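Local coordinates for protein short-chain dehydrogenase/reductase SDR (Burkholderia phymatum, PDB 5IG2) that binds NAD in a Rossmann-fold domain and probably acts as an oxidoreductase on CH-OH groups of its substrates, as in other short-chain dehydrogenases/reductases, at residues B[45-48]-B[49-52]; B[203-206]-B[207-210]. One frame throughout, in Å; residues are numbered along the deposited sequence.

Contact 1: residues B[45-48]-B[49-52]; sequences DVDE and GALA. With NAD (nicotinamide-adenine-dinucleotide), chain F.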
ATOM      1  N   ASP B  45     -35.242  19.080  32.010  1.00 12.02           N
ATOM      2  CA  ASP B  45     -35.841  18.447  30.845  1.00 14.30           C
ATOM      3  C   ASP B  45     -36.723  17.310  31.342  1.00 14.58           C
ATOM      4  O   ASP B  45     -36.524  16.801  32.443  1.00 14.56           O
ATOM      5  CB  ASP B  45     -34.766  17.925  29.875  1.00 15.11           C
ATOM      6  CG  ASP B  45     -35.241  17.902  28.417  1.00 15.86           C
ATOM      7  OD1 ASP B  45     -36.218  17.176  28.114  1.00 14.13           O
ATOM      8  OD2 ASP B  45     -34.622  18.597  27.570  1.00 14.43           O
ATOM      9  N   VAL B  46     -37.716  16.945  30.539  1.00 16.26           N
ATOM     10  CA  VAL B  46     -38.539  15.782  30.857  1.00 17.91           C
ATOM     11  C   VAL B  46     -37.956  14.502  30.257  1.00 19.34           C
ATOM     12  O   VAL B  46     -38.346  13.395  30.663  1.00 16.01           O
ATOM     13  CB  VAL B  46     -39.980  16.031  30.381  1.00 19.07           C
ATOM     14  CG1 VAL B  46     -40.069  15.946  28.858  1.00 14.28           C
ATOM     15  CG2 VAL B  46     -40.937  15.085  31.072  1.00 20.74           C
ATOM     16  N   ASP B  47     -37.012  14.628  29.323  1.00 15.32           N
ATOM     17  CA  ASP B  47     -36.324  13.498  28.698  1.00 16.17           C
ATOM     18  C   ASP B  47     -35.135  13.141  29.592  1.00 16.76           C
ATOM     19  O   ASP B  47     -34.030  13.674  29.447  1.00 13.53           O
ATOM     20  CB  ASP B  47     -35.907  13.876  27.281  1.00 14.35           C
ATOM     21  CG  ASP B  47     -35.297  12.722  26.511  1.00 20.15           C
ATOM     22  OD1 ASP B  47     -34.857  11.728  27.134  1.00 21.00           O
ATOM     23  OD2 ASP B  47     -35.250  12.825  25.262  1.00 19.03           O
ATOM     24  N   GLU B  48     -35.358  12.210  30.519  1.00 13.32           N
ATOM     25  CA  GLU B  48     -34.347  11.973  31.541  0.57 17.76           C
ATOM     26  C   GLU B  48     -33.054  11.432  30.931  1.00 21.19           C
ATOM     27  O   GLU B  48     -31.961  11.831  31.355  1.00 17.91           O
ATOM     28  CB  GLU B  48     -34.888  11.051  32.641  0.57 21.64           C
ATOM     29  CG  GLU B  48     -35.976  10.107  32.203  0.57 26.29           C
ATOM     30  CD  GLU B  48     -36.819   9.569  33.349  0.57 31.78           C
ATOM     31  OE1 GLU B  48     -36.281   9.302  34.447  0.57 33.42           O
ATOM     32  OE2 GLU B  48     -38.036   9.409  33.142  0.57 33.21           O
ATOM     33  N   GLY B  49     -33.144  10.571  29.911  1.00 17.52           N
ATOM     34  CA  GLY B  49     -31.934  10.015  29.317  1.00 15.67           C
ATOM     35  C   GLY B  49     -31.077  11.075  28.651  1.00 18.89           C
ATOM     36  O   GLY B  49     -29.865  11.155  28.876  1.00 13.74           O
ATOM     37  N   ALA B  50     -31.709  11.922  27.832  1.00 18.31           N
ATOM     38  CA  ALA B  50     -30.985  12.998  27.165  1.00 17.07           C
ATOM     39  C   ALA B  50     -30.397  13.978  28.175  1.00 15.13           C
ATOM     40  O   ALA B  50     -29.251  14.422  28.031  1.00 16.14           O
ATOM     41  CB  ALA B  50     -31.922  13.714  26.187  1.00 15.90           C
ATOM     42  N   LEU B  51     -31.169  14.320  29.207  1.00 14.12           N
ATOM     43  CA  LEU B  51     -30.694  15.246  30.231  1.00 14.70           C
ATOM     44  C   LEU B  51     -29.488  14.680  30.966  1.00 15.23           C
ATOM     45  O   LEU B  51     -28.500  15.388  31.198  1.00 14.86           O
ATOM     46  CB  LEU B  51     -31.827  15.552  31.215  1.00 14.56           C
ATOM     47  CG  LEU B  51     -31.526  16.571  32.318  1.00 17.34           C
ATOM     48  CD1 LEU B  51     -31.158  17.933  31.736  1.00 16.12           C
ATOM     49  CD2 LEU B  51     -32.696  16.688  33.296  1.00 13.32           C
ATOM     50  N   ALA B  52     -29.549  13.397  31.337  1.00 12.69           N
ATOM     51  CA  ALA B  52     -28.435  12.776  32.040  1.00 12.56           C
ATOM     52  C   ALA B  52     -27.166  12.787  31.193  1.00 15.10           C
ATOM     53  O   ALA B  52     -26.073  13.043  31.709  1.00 13.96           O
ATOM     54  CB  ALA B  52     -28.803  11.347  32.447  1.00 13.26           C
TER
HETATM   55  PA  NAD F 301     -35.421  19.844  20.889  1.00 13.13           P
HETATM   56  O1A NAD F 301     -36.436  18.782  20.723  1.00 13.39           O
HETATM   57  O2A NAD F 301     -34.025  19.446  20.385  1.00 12.48           O
HETATM   58  O5B NAD F 301     -35.292  20.373  22.385  1.00 14.29           O
HETATM   59  C5B NAD F 301     -36.462  20.711  23.153  1.00 11.74           C
HETATM   60  C4B NAD F 301     -36.360  19.969  24.457  1.00  8.74           C
HETATM   61  O4B NAD F 301     -37.497  20.301  25.285  1.00 14.11           O
HETATM   62  C3B NAD F 301     -36.325  18.434  24.349  1.00 13.20           C
HETATM   63  O3B NAD F 301     -35.175  17.893  24.987  1.00 12.03           O
HETATM   64  C2B NAD F 301     -37.609  17.990  25.067  1.00 14.67           C
HETATM   65  O2B NAD F 301     -37.441  16.772  25.782  1.00 14.54           O
HETATM   66  C1B NAD F 301     -37.826  19.149  26.029  1.00 12.91           C
HETATM   67  N9A NAD F 301     -39.192  19.274  26.521  1.00 11.50           N
HETATM   68  C8A NAD F 301     -40.353  19.094  25.815  1.00 12.09           C
HETATM   69  N7A NAD F 301     -41.439  19.156  26.548  1.00 14.41           N
HETATM   70  C5A NAD F 301     -40.959  19.400  27.825  1.00 12.36           C
HETATM   71  C6A NAD F 301     -41.604  19.561  29.065  1.00 14.18           C
HETATM   72  N6A NAD F 301     -42.920  19.406  29.243  1.00 15.25           N
HETATM   73  N1A NAD F 301     -40.836  19.837  30.142  1.00 13.34           N
HETATM   74  C2A NAD F 301     -39.510  19.925  29.981  1.00 13.72           C
HETATM   75  N3A NAD F 301     -38.786  19.765  28.867  1.00 13.17           N
HETATM   76  C4A NAD F 301     -39.577  19.497  27.820  1.00 11.34           C
HETATM   77  O3  NAD F 301     -35.888  21.152  20.117  1.00 12.47           O
HETATM   78  PN  NAD F 301     -35.311  22.643  20.090  1.00 12.45           P
HETATM   79  O1N NAD F 301     -33.981  22.687  20.749  1.00 10.03           O
HETATM   80  O2N NAD F 301     -35.439  23.120  18.695  1.00 12.27           O
HETATM   81  O5D NAD F 301     -36.411  23.360  20.990  1.00 11.30           O
HETATM   82  C5D NAD F 301     -36.070  24.459  21.863  1.00  8.90           C
HETATM   83  C4D NAD F 301     -37.021  25.596  21.579  1.00 11.13           C
HETATM   84  O4D NAD F 301     -36.712  26.204  20.302  1.00 12.40           O
HETATM   85  C3D NAD F 301     -38.507  25.219  21.526  1.00 11.50           C
HETATM   86  O3D NAD F 301     -39.268  26.187  22.239  1.00 12.02           O
HETATM   87  C2D NAD F 301     -38.828  25.306  20.033  1.00 10.87           C
HETATM   88  O2D NAD F 301     -40.206  25.592  19.828  1.00 10.46           O
HETATM   89  C1D NAD F 301     -37.922  26.466  19.649  1.00 11.72           C
HETATM   90  N1N NAD F 301     -37.633  26.654  18.146  1.00 13.12           N
HETATM   91  C2N NAD F 301     -37.024  25.660  17.474  1.00 11.09           C
HETATM   92  C3N NAD F 301     -36.715  25.818  16.135  1.00 10.77           C
HETATM   93  C7N NAD F 301     -35.903  24.830  15.357  1.00 11.17           C
HETATM   94  O7N NAD F 301     -35.943  24.854  14.117  1.00 11.71           O
HETATM   95  N7N NAD F 301     -35.260  23.888  16.028  1.00 12.35           N
HETATM   96  C4N NAD F 301     -37.038  27.019  15.515  1.00 12.65           C
HETATM   97  C5N NAD F 301     -37.648  28.030  16.238  1.00 15.31           C
HETATM   98  C6N NAD F 301     -37.947  27.827  17.561  1.00 14.82           C
HETATM   99  O   HOH W   1     -35.201   9.444  28.369  1.00 20.08           O

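Contact 2: residues B[203-206]-B[207-210]; sequences IADA and ERVR. With NAD (nicotinamide-adenine-dinucleotide), chain F.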
ATOM      1  N   ILE B 203     -36.789  19.052  17.465  1.00 12.87           N
ATOM      2  CA  ILE B 203     -38.112  19.652  17.625  1.00 11.09           C
ATOM      3  C   ILE B 203     -39.138  18.966  16.736  1.00 13.38           C
ATOM      4  O   ILE B 203     -40.324  18.895  17.090  1.00 15.85           O
ATOM      5  CB  ILE B 203     -38.049  21.171  17.364  1.00 10.38           C
ATOM      6  CG1 ILE B 203     -39.357  21.857  17.781  1.00 11.11           C
ATOM      7  CG2 ILE B 203     -37.764  21.456  15.888  1.00 10.13           C
ATOM      8  CD1 ILE B 203     -39.712  21.687  19.243  1.00 10.40           C
ATOM      9  N   ALA B 204     -38.716  18.432  15.584  1.00 13.85           N
ATOM     10  CA  ALA B 204     -39.661  17.721  14.725  1.00 15.11           C
ATOM     11  C   ALA B 204     -40.032  16.359  15.276  1.00 17.95           C
ATOM     12  O   ALA B 204     -40.980  15.743  14.785  1.00 22.89           O
ATOM     13  CB  ALA B 204     -39.110  17.559  13.309  1.00 16.61           C
ATOM     14  N   ASP B 205     -39.319  15.885  16.292  1.00 16.23           N
ATOM     15  CA  ASP B 205     -39.615  14.624  16.952  1.00 20.57           C
ATOM     16  C   ASP B 205     -40.265  14.827  18.312  1.00 17.31           C
ATOM     17  O   ASP B 205     -40.156  13.954  19.177  1.00 19.82           O
ATOM     18  CB  ASP B 205     -38.342  13.799  17.106  1.00 27.92           C
ATOM     19  CG  ASP B 205     -38.482  12.438  16.520  1.00 48.83           C
ATOM     20  OD1 ASP B 205     -38.356  12.342  15.278  1.00 60.15           O
ATOM     21  OD2 ASP B 205     -38.736  11.477  17.288  1.00 51.27           O
ATOM     22  N   ALA B 206     -40.952  15.956  18.511  1.00 15.27           N
ATOM     23  CA  ALA B 206     -41.497  16.293  19.826  1.00 15.79           C
ATOM     24  C   ALA B 206     -42.466  15.231  20.349  1.00 15.36           C
ATOM     25  O   ALA B 206     -42.650  15.109  21.566  1.00 17.47           O
ATOM     26  CB  ALA B 206     -42.181  17.668  19.781  1.00 11.88           C
ATOM     27  N   GLU B 207     -43.090  14.453  19.458  1.00 17.33           N
ATOM     28  CA  GLU B 207     -44.036  13.434  19.907  1.00 18.64           C
ATOM     29  C   GLU B 207     -43.407  12.471  20.897  1.00 19.08           C
ATOM     30  O   GLU B 207     -44.135  11.860  21.689  1.00 20.32           O
ATOM     31  CB  GLU B 207     -44.591  12.638  18.726  1.00 19.96           C
ATOM     32  CG  GLU B 207     -45.607  13.392  17.871  1.00 27.27           C
ATOM     33  CD  GLU B 207     -46.951  13.616  18.573  1.00 29.09           C
ATOM     34  OE1 GLU B 207     -47.258  12.880  19.541  1.00 29.43           O
ATOM     35  OE2 GLU B 207     -47.696  14.533  18.150  1.00 28.15           O
ATOM     36  N   ARG B 208     -42.072  12.344  20.883  1.00 18.74           N
ATOM     37  CA  ARG B 208     -41.395  11.420  21.789  1.00 19.16           C
ATOM     38  C   ARG B 208     -41.614  11.797  23.248  1.00 17.77           C
ATOM     39  O   ARG B 208     -41.528  10.925  24.121  1.00 18.13           O
ATOM     40  CB  ARG B 208     -39.888  11.348  21.472  1.00 20.46           C
ATOM     41  CG  ARG B 208     -39.047  12.533  21.979  1.00 24.13           C
ATOM     42  CD  ARG B 208     -37.639  12.601  21.313  1.00 24.82           C
ATOM     43  NE  ARG B 208     -36.843  13.761  21.740  1.00 27.82           N
ATOM     44  CZ  ARG B 208     -36.928  14.987  21.205  1.00 35.82           C
ATOM     45  NH1 ARG B 208     -37.786  15.243  20.218  1.00 36.21           N
ATOM     46  NH2 ARG B 208     -36.164  15.978  21.659  1.00 29.97           N
ATOM     47  N   VAL B 209     -41.898  13.074  23.543  1.00 17.78           N
ATOM     48  CA  VAL B 209     -42.136  13.502  24.919  1.00 21.52           C
ATOM     49  C   VAL B 209     -43.570  13.987  25.132  1.00 20.82           C
ATOM     50  O   VAL B 209     -43.836  14.709  26.092  1.00 19.91           O
ATOM     51  CB  VAL B 209     -41.123  14.574  25.373  1.00 20.11           C
ATOM     52  CG1 VAL B 209     -39.722  13.984  25.500  1.00 19.31           C
ATOM     53  CG2 VAL B 209     -41.147  15.788  24.444  1.00 19.94           C
ATOM     54  N   ARG B 210     -44.504  13.613  24.264  1.00 16.82           N
ATOM     55  CA  ARG B 210     -45.902  13.896  24.562  1.00 20.36           C
ATOM     56  C   ARG B 210     -46.340  12.993  25.710  1.00 20.82           C
ATOM     57  O   ARG B 210     -46.086  11.780  25.666  1.00 19.92           O
ATOM     58  CB  ARG B 210     -46.802  13.681  23.343  1.00 22.95           C
ATOM     59  CG  ARG B 210     -48.287  13.966  23.622  1.00 19.62           C
ATOM     60  CD  ARG B 210     -49.219  13.304  22.599  1.00 19.08           C
ATOM     61  NE  ARG B 210     -49.139  13.940  21.289  1.00 20.29           N
ATOM     62  CZ  ARG B 210     -50.038  14.790  20.801  1.00 21.44           C
ATOM     63  NH1 ARG B 210     -51.122  15.109  21.508  1.00 20.74           N
ATOM     64  NH2 ARG B 210     -49.856  15.315  19.593  1.00 16.33           N
TER
HETATM   65  PA  NAD F 301     -35.421  19.844  20.889  1.00 13.13           P
HETATM   66  O1A NAD F 301     -36.436  18.782  20.723  1.00 13.39           O
HETATM   67  O2A NAD F 301     -34.025  19.446  20.385  1.00 12.48           O
HETATM   68  O5B NAD F 301     -35.292  20.373  22.385  1.00 14.29           O
HETATM   69  C5B NAD F 301     -36.462  20.711  23.153  1.00 11.74           C
HETATM   70  C4B NAD F 301     -36.360  19.969  24.457  1.00  8.74           C
HETATM   71  O4B NAD F 301     -37.497  20.301  25.285  1.00 14.11           O
HETATM   72  C3B NAD F 301     -36.325  18.434  24.349  1.00 13.20           C
HETATM   73  O3B NAD F 301     -35.175  17.893  24.987  1.00 12.03           O
HETATM   74  C2B NAD F 301     -37.609  17.990  25.067  1.00 14.67           C
HETATM   75  O2B NAD F 301     -37.441  16.772  25.782  1.00 14.54           O
HETATM   76  C1B NAD F 301     -37.826  19.149  26.029  1.00 12.91           C
HETATM   77  N9A NAD F 301     -39.192  19.274  26.521  1.00 11.50           N
HETATM   78  C8A NAD F 301     -40.353  19.094  25.815  1.00 12.09           C
HETATM   79  N7A NAD F 301     -41.439  19.156  26.548  1.00 14.41           N
HETATM   80  C5A NAD F 301     -40.959  19.400  27.825  1.00 12.36           C
HETATM   81  C6A NAD F 301     -41.604  19.561  29.065  1.00 14.18           C
HETATM   82  N6A NAD F 301     -42.920  19.406  29.243  1.00 15.25           N
HETATM   83  N1A NAD F 301     -40.836  19.837  30.142  1.00 13.34           N
HETATM   84  C2A NAD F 301     -39.510  19.925  29.981  1.00 13.72           C
HETATM   85  N3A NAD F 301     -38.786  19.765  28.867  1.00 13.17           N
HETATM   86  C4A NAD F 301     -39.577  19.497  27.820  1.00 11.34           C
HETATM   87  O3  NAD F 301     -35.888  21.152  20.117  1.00 12.47           O
HETATM   88  PN  NAD F 301     -35.311  22.643  20.090  1.00 12.45           P
HETATM   89  O1N NAD F 301     -33.981  22.687  20.749  1.00 10.03           O
HETATM   90  O2N NAD F 301     -35.439  23.120  18.695  1.00 12.27           O
HETATM   91  O5D NAD F 301     -36.411  23.360  20.990  1.00 11.30           O
HETATM   92  C5D NAD F 301     -36.070  24.459  21.863  1.00  8.90           C
HETATM   93  C4D NAD F 301     -37.021  25.596  21.579  1.00 11.13           C
HETATM   94  O4D NAD F 301     -36.712  26.204  20.302  1.00 12.40           O
HETATM   95  C3D NAD F 301     -38.507  25.219  21.526  1.00 11.50           C
HETATM   96  O3D NAD F 301     -39.268  26.187  22.239  1.00 12.02           O
HETATM   97  C2D NAD F 301     -38.828  25.306  20.033  1.00 10.87           C
HETATM   98  O2D NAD F 301     -40.206  25.592  19.828  1.00 10.46           O
HETATM   99  C1D NAD F 301     -37.922  26.466  19.649  1.00 11.72           C
HETATM  100  N1N NAD F 301     -37.633  26.654  18.146  1.00 13.12           N
HETATM  101  C2N NAD F 301     -37.024  25.660  17.474  1.00 11.09           C
HETATM  102  C3N NAD F 301     -36.715  25.818  16.135  1.00 10.77           C
HETATM  103  C7N NAD F 301     -35.903  24.830  15.357  1.00 11.17           C
HETATM  104  O7N NAD F 301     -35.943  24.854  14.117  1.00 11.71           O
HETATM  105  N7N NAD F 301     -35.260  23.888  16.028  1.00 12.35           N
HETATM  106  C4N NAD F 301     -37.038  27.019  15.515  1.00 12.65           C
HETATM  107  C5N NAD F 301     -37.648  28.030  16.238  1.00 15.31           C
HETATM  108  C6N NAD F 301     -37.947  27.827  17.561  1.00 14.82           C
HETATM  109  O   HOH W   2     -43.170  14.927  16.407  1.00 34.80           O

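Contact 1: residues B[45-48]-B[49-52]
Asp47 and Ala50 meet in an N-cap: the carboxylate of Asp47 turns over the helix start, and Ala50 N donates to Asp47 OD1 over 3.2 Å. The N-H...O angle of 174° shows a straight bond, although the donor comes from above the carboxylate plane. With CG anti to the backbone N (chi1 -175°), Asp47 CG also lies 3.5 Å from the methyl Ala50 CB. A water donates to Asp47 OD1 at 2.6 Å and accepts from Gly49 N. Leu51 N to Asp47 O, 2.9 Å, is the first i to i+4 bond, and Ala52 N to Glu48 O the next.

The Asp45 carboxylate points much the same way from its neighbouring place on the loop, but to the NAD ribose. Its OD1 accepts from Asp47 N at 2.9 Å on the anti side, an Asx turn, and from NAD O2B at 2.7 Å; Asp45 OD2 accepts from NAD O3B at 2.7 Å. This paired grip on the adenosine ribose diol, by an acid at the C-terminal side of the second strand, is characteristic of NAD-binding Rossmann folds. Asp45 CB packs 4.0 Å from Leu51 CB, and Leu51, CG anti to its backbone N, brings CD2 against Asp45 N, buried without a partner in the model. The segment thus joins strand 40-45 to helix 48-60, while Gly23, in the loop before helix 25-36, donates its N to Asp45 OD2.

Contact 2: residues B[203-206]-B[207-210]
Asp205 O is gripped twice by one residue: Arg208 N donates to it over 3.0 Å with an N-H...O angle of 170°, and Arg208 NH1 adds a weak, bent bond at 2.9 Å. The backbone bond belongs to a short 3-10 turn in the loop after strand 189-194 of the Rossmann fold, and Val209 N to Ala206 O, 2.9 Å, continues the i to i+3 pattern. Arg208 has CG between its backbone N and carbonyl carbon (chi1 78°) and an extended chain from CG to NE, which carries the guanidinium back along the turn past Asp205 O. Its edge is then shared, since NH1 also donates to Gly202 O while Arg208 NH2 donates to NAD O1A at 3.0 Å, nearly straight at 171°. The two carbonyls hold the NH1 end, which probably helps orient NH2 toward the phosphate oxygen. Apolar atoms flank the cofactor as well: Ile203 CG2 approaches the nicotinamide amide, and Val209 CG2 reaches the adenine at C8A. Farther from the cofactor, Glu207 and Arg210 form a side-on salt bridge; Arg210 packs on Trp117 of helix 112-140, and Asp114 there is its second acidic partner. Arg210 NE meets Glu207 OE1 at 2.8 Å, while Glu207 OE2 offers its syn lone pair to Arg210 NH2 at 2.7 Å and lies almost in the guanidinium plane.

From the N terminus, contact 1 comes first, closing the short turn from strand 40-45 into helix 48-60. Contact 2 closes a second local turn much later, in the loop between strand 189-194 and helix 222-236. The two are in series and neither nest nor cross, yet their centres lie only about 13 Å apart. They touch directly, with Val46 CG1 packing 3.9 Å from Val209 CB, and Asp47 and Arg208 form a long, weak ion pair. NAD also connects them, its adenosine ribose held by contact 1 and its O1A phosphate oxygen by contact 2. Together they bring the 40-45 to 48-60 turn against the 189-194 to 222-236 loop, with NAD between them.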